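Putative secreted cystatin (Ixodes scapularis, PDB 4ZM8) inhibits host cysteine proteinases such as cathepsins L and S, and so helps the tick suppress immune responses and feed. Local coordinates at residues A87-N99 against D103-A114. Residues are numbered along the deposited sequence; the frame is centred on the assembly and turned at random.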
# COMPACT_ATOMS: atom_id res chain seq x y z
N ALA A 87 16.23 4.15 30.05
CA ALA A 87 15.48 4.73 28.96
C ALA A 87 13.98 4.48 29.13
O ALA A 87 13.55 3.36 29.41
CB ALA A 87 15.97 4.19 27.63
N ALA A 88 13.20 5.54 28.97
CA ALA A 88 11.75 5.44 28.98
C ALA A 88 11.25 4.54 27.86
O ALA A 88 11.70 4.65 26.73
CB ALA A 88 11.13 6.82 28.87
N HIS A 89 10.32 3.64 28.18
CA HIS A 89 9.72 2.76 27.19
C HIS A 89 8.51 3.45 26.53
O HIS A 89 7.77 4.16 27.21
CB HIS A 89 9.27 1.44 27.84
CG HIS A 89 10.39 0.64 28.45
ND1 HIS A 89 11.71 1.04 28.44
CD2 HIS A 89 10.37 -0.56 29.08
CE1 HIS A 89 12.45 0.12 29.03
NE2 HIS A 89 11.67 -0.86 29.43
N ARG A 90 8.32 3.25 25.23
CA ARG A 90 7.10 3.74 24.59
C ARG A 90 6.36 2.60 23.89
O ARG A 90 6.96 1.69 23.32
CB ARG A 90 7.42 4.83 23.57
CG ARG A 90 8.75 5.44 23.77
CD ARG A 90 9.35 5.74 22.43
NE ARG A 90 10.79 5.91 22.55
CZ ARG A 90 11.60 6.02 21.51
NH1 ARG A 90 11.10 5.99 20.28
NH2 ARG A 90 12.91 6.16 21.71
N THR A 91 5.03 2.65 23.94
CA THR A 91 4.22 1.68 23.24
C THR A 91 3.95 2.19 21.83
O THR A 91 3.36 3.26 21.65
CB THR A 91 2.90 1.41 24.00
OG1 THR A 91 3.21 0.86 25.29
CG2 THR A 91 2.07 0.41 23.24
N CYS A 92 4.40 1.43 20.84
CA CYS A 92 4.39 1.85 19.44
C CYS A 92 3.75 0.79 18.55
O CYS A 92 3.92 -0.41 18.77
CB CYS A 92 5.82 2.13 18.95
SG CYS A 92 6.64 3.59 19.65
N THR A 93 3.02 1.22 17.53
CA THR A 93 2.46 0.27 16.59
C THR A 93 3.05 0.46 15.20
O THR A 93 3.34 1.58 14.79
CB THR A 93 0.93 0.38 16.49
OG1 THR A 93 0.37 0.52 17.81
CG2 THR A 93 0.35 -0.86 15.84
N THR A 94 3.22 -0.65 14.49
CA THR A 94 3.78 -0.60 13.16
C THR A 94 3.38 -1.83 12.38
O THR A 94 3.22 -2.91 12.96
CB THR A 94 5.34 -0.49 13.20
OG1 THR A 94 5.83 -0.11 11.91
CG2 THR A 94 5.99 -1.81 13.61
N VAL A 95 3.21 -1.67 11.07
CA VAL A 95 3.00 -2.82 10.21
C VAL A 95 4.25 -3.06 9.39
O VAL A 95 4.88 -2.12 8.93
CB VAL A 95 1.81 -2.65 9.26
CG1 VAL A 95 1.46 -4.00 8.65
CG2 VAL A 95 0.62 -2.04 9.98
N VAL A 96 4.59 -4.33 9.22
CA VAL A 96 5.73 -4.73 8.43
C VAL A 96 5.27 -5.73 7.39
O VAL A 96 4.94 -6.87 7.71
CB VAL A 96 6.84 -5.38 9.29
CG1 VAL A 96 7.96 -5.95 8.40
CG2 VAL A 96 7.40 -4.39 10.30
N PHE A 97 5.25 -5.28 6.14
CA PHE A 97 4.97 -6.18 5.03
C PHE A 97 6.23 -6.92 4.61
O PHE A 97 7.32 -6.35 4.62
CB PHE A 97 4.40 -5.42 3.84
CG PHE A 97 4.13 -6.30 2.66
CD1 PHE A 97 2.98 -7.06 2.60
CD2 PHE A 97 5.04 -6.39 1.62
CE1 PHE A 97 2.73 -7.88 1.53
CE2 PHE A 97 4.80 -7.21 0.54
CZ PHE A 97 3.64 -7.96 0.49
N GLU A 98 6.08 -8.18 4.25
CA GLU A 98 7.17 -8.96 3.71
C GLU A 98 6.69 -9.76 2.50
O GLU A 98 5.79 -10.58 2.62
CB GLU A 98 7.73 -9.89 4.78
CG GLU A 98 8.83 -10.82 4.31
CD GLU A 98 9.49 -11.57 5.46
OE1 GLU A 98 8.77 -12.21 6.25
OE2 GLU A 98 10.73 -11.49 5.59
N ASN A 99 7.29 -9.51 1.34
CA ASN A 99 6.93 -10.27 0.16
C ASN A 99 7.54 -11.67 0.24
O ASN A 99 8.26 -11.98 1.19
CB ASN A 99 7.38 -9.55 -1.12
CG ASN A 99 8.89 -9.58 -1.31
OD1 ASN A 99 9.64 -9.96 -0.41
ND2 ASN A 99 9.34 -9.15 -2.48
N ASP A 103 11.97 -9.25 1.00
CA ASP A 103 12.05 -7.80 1.02
C ASP A 103 10.92 -7.24 1.89
O ASP A 103 9.76 -7.55 1.66
CB ASP A 103 11.97 -7.22 -0.40
CG ASP A 103 12.89 -7.96 -1.39
OD1 ASP A 103 14.13 -7.81 -1.29
OD2 ASP A 103 12.36 -8.68 -2.27
N LYS A 104 11.29 -6.43 2.89
CA LYS A 104 10.35 -5.92 3.88
C LYS A 104 10.16 -4.42 3.81
O LYS A 104 11.06 -3.68 3.40
CB LYS A 104 10.82 -6.30 5.29
CG LYS A 104 11.41 -7.68 5.38
CD LYS A 104 11.89 -8.01 6.76
CE LYS A 104 12.99 -9.06 6.73
NZ LYS A 104 14.29 -8.44 6.33
N SER A 105 8.98 -3.97 4.25
CA SER A 105 8.69 -2.55 4.38
C SER A 105 8.14 -2.27 5.77
O SER A 105 7.55 -3.14 6.39
CB SER A 105 7.68 -2.09 3.33
OG SER A 105 6.36 -2.49 3.69
N VAL A 106 8.33 -1.05 6.25
CA VAL A 106 7.92 -0.67 7.59
C VAL A 106 7.05 0.58 7.53
O VAL A 106 7.45 1.60 6.98
CB VAL A 106 9.14 -0.44 8.50
CG1 VAL A 106 8.74 0.15 9.83
CG2 VAL A 106 9.88 -1.75 8.71
N SER A 107 5.84 0.50 8.08
CA SER A 107 4.98 1.66 8.16
C SER A 107 5.53 2.53 9.26
O SER A 107 6.21 2.04 10.16
CB SER A 107 3.53 1.26 8.44
OG SER A 107 3.38 0.75 9.76
N PRO A 108 5.25 3.83 9.21
CA PRO A 108 5.83 4.67 10.26
C PRO A 108 5.23 4.36 11.64
O PRO A 108 4.02 4.42 11.83
CB PRO A 108 5.49 6.09 9.80
CG PRO A 108 5.25 5.97 8.32
CD PRO A 108 4.62 4.62 8.14
N PHE A 109 6.11 4.02 12.59
CA PHE A 109 5.78 3.79 13.99
C PHE A 109 4.79 4.82 14.55
O PHE A 109 5.12 6.00 14.71
CB PHE A 109 7.07 3.81 14.84
CG PHE A 109 7.77 2.49 14.91
CD1 PHE A 109 7.97 1.73 13.77
CD2 PHE A 109 8.24 2.00 16.11
CE1 PHE A 109 8.61 0.51 13.82
CE2 PHE A 109 8.89 0.78 16.17
CZ PHE A 109 9.07 0.03 15.01
N GLU A 110 3.58 4.36 14.85
CA GLU A 110 2.60 5.22 15.50
C GLU A 110 2.71 4.98 16.99
O GLU A 110 2.21 3.98 17.53
CB GLU A 110 1.19 4.95 14.98
CG GLU A 110 0.30 6.20 14.93
CD GLU A 110 0.99 7.39 14.27
OE1 GLU A 110 1.52 7.22 13.15
OE2 GLU A 110 1.03 8.48 14.88
N CYS A 111 3.40 5.89 17.67
CA CYS A 111 3.66 5.70 19.09
C CYS A 111 2.49 6.17 19.93
O CYS A 111 1.41 6.48 19.42
CB CYS A 111 4.95 6.41 19.49
SG CYS A 111 6.43 5.50 18.97
N GLU A 112 2.70 6.21 21.24
CA GLU A 112 1.62 6.51 22.16
C GLU A 112 1.93 7.74 22.98
O GLU A 112 2.95 7.79 23.68
CB GLU A 112 1.36 5.32 23.07
CG GLU A 112 0.15 5.46 23.94
CD GLU A 112 -0.42 4.12 24.29
OE1 GLU A 112 -0.94 3.45 23.37
OE2 GLU A 112 -0.32 3.72 25.47
N ALA A 113 1.04 8.72 22.89
CA ALA A 113 1.22 10.02 23.52
C ALA A 113 1.50 9.92 25.02
O ALA A 113 2.29 10.69 25.56
CB ALA A 113 -0.01 10.90 23.28
N ALA A 114 0.86 8.94 25.67
CA ALA A 114 0.94 8.74 27.12
C ALA A 114 2.38 8.75 27.67
O ALA A 114 2.61 9.19 28.79
CB ALA A 114 0.26 7.42 27.50
OXT ALA A 114 3.33 8.33 27.00
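Strands 90-99 and 104-106 run antiparallel, the axes of these short segments coming within 4.6 Å at 164° between N-to-C directions, and form the C-terminal beta hairpin of the cystatin sheet. The pairing comes in two parts: Phe97 faces Ser105 as a hydrogen-bonded pair, sound from Ser105 N to Phe97 O but weak in return, Thr93 faces Glu110 as another, and the register slips by one residue between them. Thr94 and Ser107 bridge the slip. With OG1 anti to the backbone N (chi1 -166°), the Thr94 hydroxyl is turned to the neighbouring segment and donates to Ser107 O at 2.8 Å. Ser107 OG accepts the nearly straight bond from Val95 N (2.8 Å), while Ser107 N reaches Val95 O.

The ring of Phe109 crosses Thr94 at a slant, with CE1 3.5 Å from Thr94 CG2 and CD2 3.7 Å from Cys92 CB; Trp30 of the second subunit stacks on this ring. Next to it, the disulfide between Cys92 SG and Cys111 SG ties the chain's tail covalently to strand 90-99. Val96 and Val106 lie side by side on the face that also carries Glu98 and Lys104, and Ala26 and Tyr25 of the second subunit pack on these valines.

In cystatins the turn between these last two strands is the second hairpin loop of the wedge that enters the protease cleft, consistent here with Asn99 lying about 7 Å, side chain to side chain, from Gly5, the reactive site inferred by similarity. Asn99 OD1 accepts from Gly102 N and, weakly, from Gln101 N and Asp103 N, while Asn99 ND2 donates to the anti lone pair of Asp103 OD2 at 3.1 Å, the amide and carboxylate planes turned 60° apart.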